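PDB 6LYJ: uracil-DNA glycosylase from Epstein-Barr virus, which belongs to the uracil-DNA glycosylase superfamily and folds as an alpha/beta domain built around a four-stranded parallel sheet. Local coordinates for residues 86-91 / 148-153; 117-122 / 135-140. All coordinates share one frame; numbering follows the deposited sequence.

Contact 1 of 2, residues 86-91 / 148-153; sequences VILGQD and LNTILT
Leu88 lies alongside Leu148, the two side chains pointing the same way on one face of the sheet, and its CD2 packs 4.0 Å from Leu148 CB. Helix 167-181 closes over this apolar pair through Ile175 and Val174. The strands beneath run parallel, with Leu148 N bonded to Ile87 O and Gly89 N to Leu148 O, both at 2.9 Å. At the ends of the strands the pairing carries on: Thr150 N donates to Gly89 O, from well above the carbonyl plane, and, from loop to loop, Ile151 N reaches Gln90 O at 2.9 Å with an angle of 168° at the hydrogen. Asn149 projects from the other face; its CG swings beside the backbone N (chi1 -81°), which brings OD1 against Gly89, 3.2 Å from CA, on the side where glycine carries no side chain. Gly89, Gln90 and Asp91 open the GQDPYH signature of family 1 uracil-DNA glycosylases. Gln90 turns away, and its OE1 bonds to the backbone of the chain of another protein. The backbone ladder thus continues past the strands as far as Gln90, whereas Asp91 is held by its carboxylate, through Gly160 N, and by CB packing 3.7 Å from Ile151 CB.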
ATOM      1  N   VAL A  86       1.981 -14.267  -2.771  1.00 20.80           N
ATOM      2  CA  VAL A  86       1.064 -13.407  -2.029  1.00 15.28           C
ATOM      3  C   VAL A  86       1.776 -12.088  -1.768  1.00 14.47           C
ATOM      4  O   VAL A  86       2.882 -12.072  -1.216  1.00 14.29           O
ATOM      5  CB  VAL A  86       0.602 -14.050  -0.711  1.00 14.09           C
ATOM      6  CG1 VAL A  86      -0.314 -13.094   0.042  1.00 11.27           C
ATOM      7  CG2 VAL A  86      -0.127 -15.357  -0.988  1.00 13.13           C
ATOM      8  N   ILE A  87       1.157 -10.992  -2.196  1.00 11.18           N
ATOM      9  CA  ILE A  87       1.648  -9.642  -1.949  1.00 19.23           C
ATOM     10  C   ILE A  87       0.607  -8.937  -1.091  1.00 17.41           C
ATOM     11  O   ILE A  87      -0.570  -8.869  -1.471  1.00 16.64           O
ATOM     12  CB  ILE A  87       1.888  -8.881  -3.262  1.00 25.43           C
ATOM     13  CG1 ILE A  87       2.925  -9.613  -4.120  1.00 11.56           C
ATOM     14  CG2 ILE A  87       2.341  -7.459  -2.975  1.00 23.55           C
ATOM     15  CD1 ILE A  87       3.092  -9.036  -5.503  1.00 11.75           C
ATOM     16  N   LEU A  88       1.034  -8.413   0.058  1.00 12.81           N
ATOM     17  CA  LEU A  88       0.132  -7.774   1.009  1.00 13.07           C
ATOM     18  C   LEU A  88       0.162  -6.258   0.871  1.00 16.64           C
ATOM     19  O   LEU A  88       1.234  -5.644   0.891  1.00 16.00           O
ATOM     20  CB  LEU A  88       0.493  -8.151   2.448  1.00 15.18           C
ATOM     21  CG  LEU A  88       0.343  -9.616   2.851  1.00 19.95           C
ATOM     22  CD1 LEU A  88       0.366  -9.744   4.362  1.00 19.87           C
ATOM     23  CD2 LEU A  88      -0.941 -10.199   2.275  1.00 21.48           C
ATOM     24  N   GLY A  89      -1.026  -5.661   0.781  1.00 14.87           N
ATOM     25  CA  GLY A  89      -1.213  -4.241   0.943  1.00 15.22           C
ATOM     26  C   GLY A  89      -1.904  -3.951   2.266  1.00 18.19           C
ATOM     27  O   GLY A  89      -2.193  -4.846   3.058  1.00 15.24           O
ATOM     28  N   GLN A  90      -2.174  -2.664   2.490  1.00 15.44           N
ATOM     29  CA  GLN A  90      -2.857  -2.246   3.709  1.00 16.74           C
ATOM     30  C   GLN A  90      -4.349  -2.088   3.435  1.00 17.52           C
ATOM     31  O   GLN A  90      -5.100  -3.066   3.507  1.00 21.36           O
ATOM     32  CB  GLN A  90      -2.255  -0.944   4.261  1.00 14.05           C
ATOM     33  CG  GLN A  90      -0.822  -1.102   4.767  1.00 15.64           C
ATOM     34  CD  GLN A  90      -0.176   0.209   5.193  1.00 17.36           C
ATOM     35  OE1 GLN A  90      -0.855   1.204   5.446  1.00 14.60           O
ATOM     36  NE2 GLN A  90       1.150   0.209   5.273  1.00 17.36           N
ATOM     37  N   ASP A  91      -4.799  -0.879   3.116  1.00 16.15           N
ATOM     38  CA  ASP A  91      -6.205  -0.730   2.763  1.00 14.86           C
ATOM     39  C   ASP A  91      -6.347  -0.188   1.339  1.00 15.72           C
ATOM     40  O   ASP A  91      -5.349   0.232   0.741  1.00 16.60           O
ATOM     41  CB  ASP A  91      -6.905   0.149   3.808  1.00 19.22           C
ATOM     42  CG  ASP A  91      -6.466   1.600   3.762  1.00 26.42           C
ATOM     43  OD1 ASP A  91      -5.359   1.892   3.257  1.00 26.58           O
ATOM     44  OD2 ASP A  91      -7.239   2.451   4.257  1.00 27.82           O
ATOM     45  N   LEU A 148      -3.440  -9.042  -2.004  1.00 12.72           N
ATOM     46  CA  LEU A 148      -4.361  -9.040  -0.875  1.00 10.08           C
ATOM     47  C   LEU A 148      -4.103  -7.833   0.020  1.00 13.31           C
ATOM     48  O   LEU A 148      -3.067  -7.758   0.689  1.00 15.30           O
ATOM     49  CB  LEU A 148      -4.227 -10.337  -0.081  1.00 16.34           C
ATOM     50  CG  LEU A 148      -5.095 -10.429   1.172  1.00 16.21           C
ATOM     51  CD1 LEU A 148      -6.567 -10.342   0.802  1.00 16.59           C
ATOM     52  CD2 LEU A 148      -4.789 -11.723   1.931  1.00 15.45           C
ATOM     53  N   ASN A 149      -5.052  -6.901   0.038  1.00 14.18           N
ATOM     54  CA  ASN A 149      -5.100  -5.858   1.056  1.00 14.28           C
ATOM     55  C   ASN A 149      -5.613  -6.452   2.360  1.00 14.34           C
ATOM     56  O   ASN A 149      -6.614  -7.176   2.366  1.00 14.66           O
ATOM     57  CB  ASN A 149      -6.011  -4.711   0.612  1.00 12.70           C
ATOM     58  CG  ASN A 149      -5.333  -3.751  -0.339  1.00 15.04           C
ATOM     59  OD1 ASN A 149      -4.122  -3.540  -0.273  1.00 15.06           O
ATOM     60  ND2 ASN A 149      -6.115  -3.155  -1.233  1.00 19.08           N
ATOM     61  N   THR A 150      -4.936  -6.143   3.473  1.00 16.40           N
ATOM     62  CA  THR A 150      -5.389  -6.673   4.756  1.00 16.75           C
ATOM     63  C   THR A 150      -6.728  -6.070   5.171  1.00 17.64           C
ATOM     64  O   THR A 150      -7.504  -6.718   5.885  1.00 15.01           O
ATOM     65  CB  THR A 150      -4.335  -6.424   5.842  1.00 19.92           C
ATOM     66  OG1 THR A 150      -3.905  -5.061   5.798  1.00 28.30           O
ATOM     67  CG2 THR A 150      -3.125  -7.323   5.648  1.00 19.85           C
ATOM     68  N   ILE A 151      -7.014  -4.843   4.739  1.00 15.56           N
ATOM     69  CA  ILE A 151      -8.305  -4.192   4.936  1.00 13.15           C
ATOM     70  C   ILE A 151      -8.961  -4.047   3.571  1.00 14.56           C
ATOM     71  O   ILE A 151      -8.342  -3.524   2.636  1.00 16.97           O
ATOM     72  CB  ILE A 151      -8.155  -2.824   5.628  1.00 13.74           C
ATOM     73  CG1 ILE A 151      -7.322  -2.937   6.906  1.00 12.48           C
ATOM     74  CG2 ILE A 151      -9.517  -2.215   5.928  1.00 14.01           C
ATOM     75  CD1 ILE A 151      -7.874  -3.937   7.912  1.00 16.74           C
ATOM     76  N   LEU A 152     -10.202  -4.515   3.444  1.00 15.69           N
ATOM     77  CA  LEU A 152     -10.792  -4.678   2.119  1.00 18.35           C
ATOM     78  C   LEU A 152     -11.701  -3.526   1.702  1.00 16.08           C
ATOM     79  O   LEU A 152     -12.082  -3.463   0.528  1.00 16.43           O
ATOM     80  CB  LEU A 152     -11.572  -6.001   2.038  1.00 10.38           C
ATOM     81  CG  LEU A 152     -10.709  -7.263   2.125  1.00 16.70           C
ATOM     82  CD1 LEU A 152     -11.553  -8.531   2.062  1.00 15.02           C
ATOM     83  CD2 LEU A 152      -9.645  -7.269   1.039  1.00 15.98           C
ATOM     84  N   THR A 153     -12.051  -2.619   2.614  1.00 10.65           N
ATOM     85  CA  THR A 153     -12.855  -1.457   2.263  1.00 16.43           C
ATOM     86  C   THR A 153     -12.266  -0.214   2.919  1.00 15.80           C
ATOM     87  O   THR A 153     -11.426  -0.301   3.819  1.00 13.97           O
ATOM     88  CB  THR A 153     -14.330  -1.641   2.673  1.00 17.64           C
ATOM     89  OG1 THR A 153     -14.407  -1.968   4.065  1.00 16.07           O
ATOM     90  CG2 THR A 153     -14.988  -2.753   1.853  1.00 11.46           C
TER
HETATM   91  O   HOH W   1     -10.095   1.488   5.661  1.00 16.66           O

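Contact 2 of 2, residues 117-122 / 135-140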
ATOM      1  N   ASN A 117       7.347   2.548  -7.947  1.00 18.75           N
ATOM      2  CA  ASN A 117       8.597   2.031  -7.391  1.00 20.49           C
ATOM      3  C   ASN A 117       8.678   0.508  -7.481  1.00 17.36           C
ATOM      4  O   ASN A 117       9.774  -0.050  -7.649  1.00 19.47           O
ATOM      5  CB  ASN A 117       8.764   2.500  -5.950  1.00 18.53           C
ATOM      6  CG  ASN A 117       9.160   3.960  -5.866  1.00 25.20           C
ATOM      7  OD1 ASN A 117       9.620   4.539  -6.850  1.00 21.37           O
ATOM      8  ND2 ASN A 117       9.007   4.559  -4.686  1.00 23.46           N
ATOM      9  N   ILE A 118       7.536  -0.174  -7.393  1.00 17.94           N
ATOM     10  CA  ILE A 118       7.498  -1.606  -7.685  1.00 16.93           C
ATOM     11  C   ILE A 118       7.986  -1.857  -9.106  1.00 19.01           C
ATOM     12  O   ILE A 118       8.822  -2.738  -9.353  1.00 19.58           O
ATOM     13  CB  ILE A 118       6.078  -2.161  -7.463  1.00 12.83           C
ATOM     14  CG1 ILE A 118       5.721  -2.142  -5.975  1.00 14.44           C
ATOM     15  CG2 ILE A 118       5.957  -3.579  -8.021  1.00 12.82           C
ATOM     16  CD1 ILE A 118       4.238  -2.344  -5.694  1.00 12.84           C
ATOM     17  N   TYR A 119       7.443  -1.100 -10.065  1.00 21.65           N
ATOM     18  CA  TYR A 119       7.894  -1.195 -11.450  1.00 17.78           C
ATOM     19  C   TYR A 119       9.392  -0.939 -11.563  1.00 19.75           C
ATOM     20  O   TYR A 119      10.081  -1.586 -12.357  1.00 19.42           O
ATOM     21  CB  TYR A 119       7.134  -0.197 -12.326  1.00 19.64           C
ATOM     22  CG  TYR A 119       5.677  -0.517 -12.567  1.00 20.68           C
ATOM     23  CD1 TYR A 119       5.147  -1.758 -12.237  1.00 13.99           C
ATOM     24  CD2 TYR A 119       4.835   0.422 -13.150  1.00 21.08           C
ATOM     25  CE1 TYR A 119       3.812  -2.039 -12.453  1.00 13.78           C
ATOM     26  CE2 TYR A 119       3.505   0.144 -13.386  1.00 17.42           C
ATOM     27  CZ  TYR A 119       2.999  -1.087 -13.040  1.00 14.65           C
ATOM     28  OH  TYR A 119       1.676  -1.362 -13.286  1.00 15.01           O
ATOM     29  N   ALA A 120       9.905   0.029 -10.796  1.00 15.83           N
ATOM     30  CA  ALA A 120      11.329   0.351 -10.857  1.00 17.13           C
ATOM     31  C   ALA A 120      12.180  -0.825 -10.395  1.00 18.22           C
ATOM     32  O   ALA A 120      13.227  -1.120 -10.983  1.00 18.71           O
ATOM     33  CB  ALA A 120      11.628   1.594 -10.014  1.00 18.23           C
ATOM     34  N   GLU A 121      11.745  -1.509  -9.335  1.00 20.45           N
ATOM     35  CA  GLU A 121      12.490  -2.679  -8.876  1.00 21.55           C
ATOM     36  C   GLU A 121      12.385  -3.831  -9.870  1.00 20.61           C
ATOM     37  O   GLU A 121      13.366  -4.550 -10.105  1.00 20.79           O
ATOM     38  CB  GLU A 121      11.999  -3.106  -7.493  1.00 24.39           C
ATOM     39  CG  GLU A 121      12.443  -4.504  -7.067  1.00 26.37           C
ATOM     40  CD  GLU A 121      13.953  -4.677  -6.996  1.00 28.24           C
ATOM     41  OE1 GLU A 121      14.691  -3.671  -6.901  1.00 27.28           O
ATOM     42  OE2 GLU A 121      14.405  -5.842  -7.030  1.00 28.81           O
ATOM     43  N   LEU A 122      11.215  -4.000 -10.490  1.00 17.01           N
ATOM     44  CA  LEU A 122      11.077  -5.013 -11.532  1.00 19.01           C
ATOM     45  C   LEU A 122      12.020  -4.725 -12.695  1.00 24.32           C
ATOM     46  O   LEU A 122      12.645  -5.639 -13.246  1.00 23.87           O
ATOM     47  CB  LEU A 122       9.629  -5.069 -12.012  1.00 19.37           C
ATOM     48  CG  LEU A 122       8.650  -5.888 -11.170  1.00 17.89           C
ATOM     49  CD1 LEU A 122       7.239  -5.409 -11.432  1.00 15.80           C
ATOM     50  CD2 LEU A 122       8.770  -7.371 -11.463  1.00 17.50           C
ATOM     51  N   GLY A 135      -1.631   0.826 -14.411  1.00 17.17           N
ATOM     52  CA  GLY A 135      -1.453   0.220 -13.107  1.00 18.49           C
ATOM     53  C   GLY A 135      -2.223  -1.073 -12.936  1.00 17.83           C
ATOM     54  O   GLY A 135      -2.524  -1.478 -11.809  1.00 16.29           O
ATOM     55  N   CYS A 136      -2.528  -1.735 -14.051  1.00 22.27           N
ATOM     56  CA  CYS A 136      -3.359  -2.933 -14.064  1.00 22.44           C
ATOM     57  C   CYS A 136      -2.500  -4.165 -13.819  1.00 22.96           C
ATOM     58  O   CYS A 136      -1.638  -4.497 -14.639  1.00 23.29           O
ATOM     59  CB  CYS A 136      -4.093  -3.067 -15.396  1.00 25.80           C
ATOM     60  SG  CYS A 136      -5.244  -1.732 -15.738  1.00 27.49           S
ATOM     61  N   LEU A 137      -2.738  -4.844 -12.699  1.00 20.25           N
ATOM     62  CA  LEU A 137      -1.985  -6.036 -12.333  1.00 18.68           C
ATOM     63  C   LEU A 137      -2.772  -7.317 -12.594  1.00 19.74           C
ATOM     64  O   LEU A 137      -2.432  -8.369 -12.041  1.00 19.03           O
ATOM     65  CB  LEU A 137      -1.552  -5.960 -10.867  1.00 12.28           C
ATOM     66  CG  LEU A 137      -0.706  -4.732 -10.517  1.00 15.49           C
ATOM     67  CD1 LEU A 137      -0.377  -4.678  -9.029  1.00 11.67           C
ATOM     68  CD2 LEU A 137       0.569  -4.724 -11.359  1.00 15.87           C
ATOM     69  N   ASP A 138      -3.807  -7.247 -13.442  1.00 18.07           N
ATOM     70  CA  ASP A 138      -4.674  -8.401 -13.670  1.00 17.50           C
ATOM     71  C   ASP A 138      -3.891  -9.627 -14.131  1.00 18.05           C
ATOM     72  O   ASP A 138      -4.195 -10.748 -13.715  1.00 14.44           O
ATOM     73  CB  ASP A 138      -5.759  -8.067 -14.698  1.00 21.83           C
ATOM     74  CG  ASP A 138      -6.651  -6.919 -14.265  1.00 25.82           C
ATOM     75  OD1 ASP A 138      -6.291  -6.204 -13.308  1.00 27.61           O
ATOM     76  OD2 ASP A 138      -7.736  -6.759 -14.858  1.00 27.71           O
ATOM     77  N   ALA A 139      -2.901  -9.441 -15.009  1.00 18.99           N
ATOM     78  CA  ALA A 139      -2.150 -10.582 -15.537  1.00 20.03           C
ATOM     79  C   ALA A 139      -1.360 -11.298 -14.441  1.00 18.89           C
ATOM     80  O   ALA A 139      -1.269 -12.538 -14.432  1.00 23.04           O
ATOM     81  CB  ALA A 139      -1.225 -10.123 -16.665  1.00 20.16           C
ATOM     82  N   TRP A 140      -0.821 -10.537 -13.482  1.00 17.50           N
ATOM     83  CA  TRP A 140      -0.215 -11.162 -12.311  1.00 15.51           C
ATOM     84  C   TRP A 140      -1.233 -12.001 -11.560  1.00 16.32           C
ATOM     85  O   TRP A 140      -0.968 -13.162 -11.219  1.00 17.74           O
ATOM     86  CB  TRP A 140       0.344 -10.108 -11.356  1.00 16.65           C
ATOM     87  CG  TRP A 140       1.463  -9.274 -11.852  1.00 18.13           C
ATOM     88  CD1 TRP A 140       2.007  -9.275 -13.101  1.00 18.76           C
ATOM     89  CD2 TRP A 140       2.197  -8.307 -11.090  1.00 18.05           C
ATOM     90  NE1 TRP A 140       3.031  -8.358 -13.167  1.00 18.98           N
ATOM     91  CE2 TRP A 140       3.166  -7.753 -11.943  1.00 17.93           C
ATOM     92  CE3 TRP A 140       2.124  -7.857  -9.763  1.00 18.63           C
ATOM     93  CZ2 TRP A 140       4.059  -6.767 -11.521  1.00 17.41           C
ATOM     94  CZ3 TRP A 140       3.014  -6.875  -9.343  1.00 18.29           C
ATOM     95  CH2 TRP A 140       3.969  -6.343 -10.222  1.00 16.83           C
TER
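Trp140, Leu122 and Ile118 meet where helix 113-125 packs against the start of helix 138-142, two of the helices of this alpha/beta fold. From CB, which points toward helix 113-125, the tryptophan places CG anti to its own carbonyl carbon (chi1 -64°) and directs the indole toward that helix. NE1, on the five-membered ring, donates to the backbone O of Trp253 near the C-terminus. At the far rim of the six-membered ring, CZ2 lies 3.5 Å from Leu122 CD1, and CH2 touches the same methyl as well as Ile118 CG2, which is 4.1 Å away. Both methyls come in at the edge, near the ring plane, so the indole meets the helix with the rim of its six-membered ring. Leu137 CD2, from the same segment, lies over one face, 3.7 Å above the plane and offset toward the rim. Leu137 stands at the N-cap position of helix 138-142. The same CD2 also approaches the edge of the Tyr119 ring, so one methyl bridges the two aromatic side chains. Ile118 and Leu122 in turn rest on Phe236 of helix 235-245, while Leu137 and Trp140 pack on strand 145-149. Tyr119 reaches past Leu137 to the turn before the helix, where its OH bonds to His134 O and sits 3.5 Å from Gly135 CA.

Contacts 1 and 2 have centres 16 Å apart and approach to about 4 Å at their nearest atoms without touching. The chain joins them twice: strand 85-89 is followed by helix 113-125, and helix 138-142 runs on into strand 145-149, so the helices of contact 2 belong to the connection between the paired strands of contact 1. They pack on the sheet face that bears Ile87, away from helix 167-181. The bridge is Val145 and Leu147, which Ile87 touches from the neighbouring strand while Trp140 meets Val145 and Leu137 meets Leu147. At the partner protein the two differ: Gln90 and Asp91 of contact 1 touch it, whereas contact 2 does not.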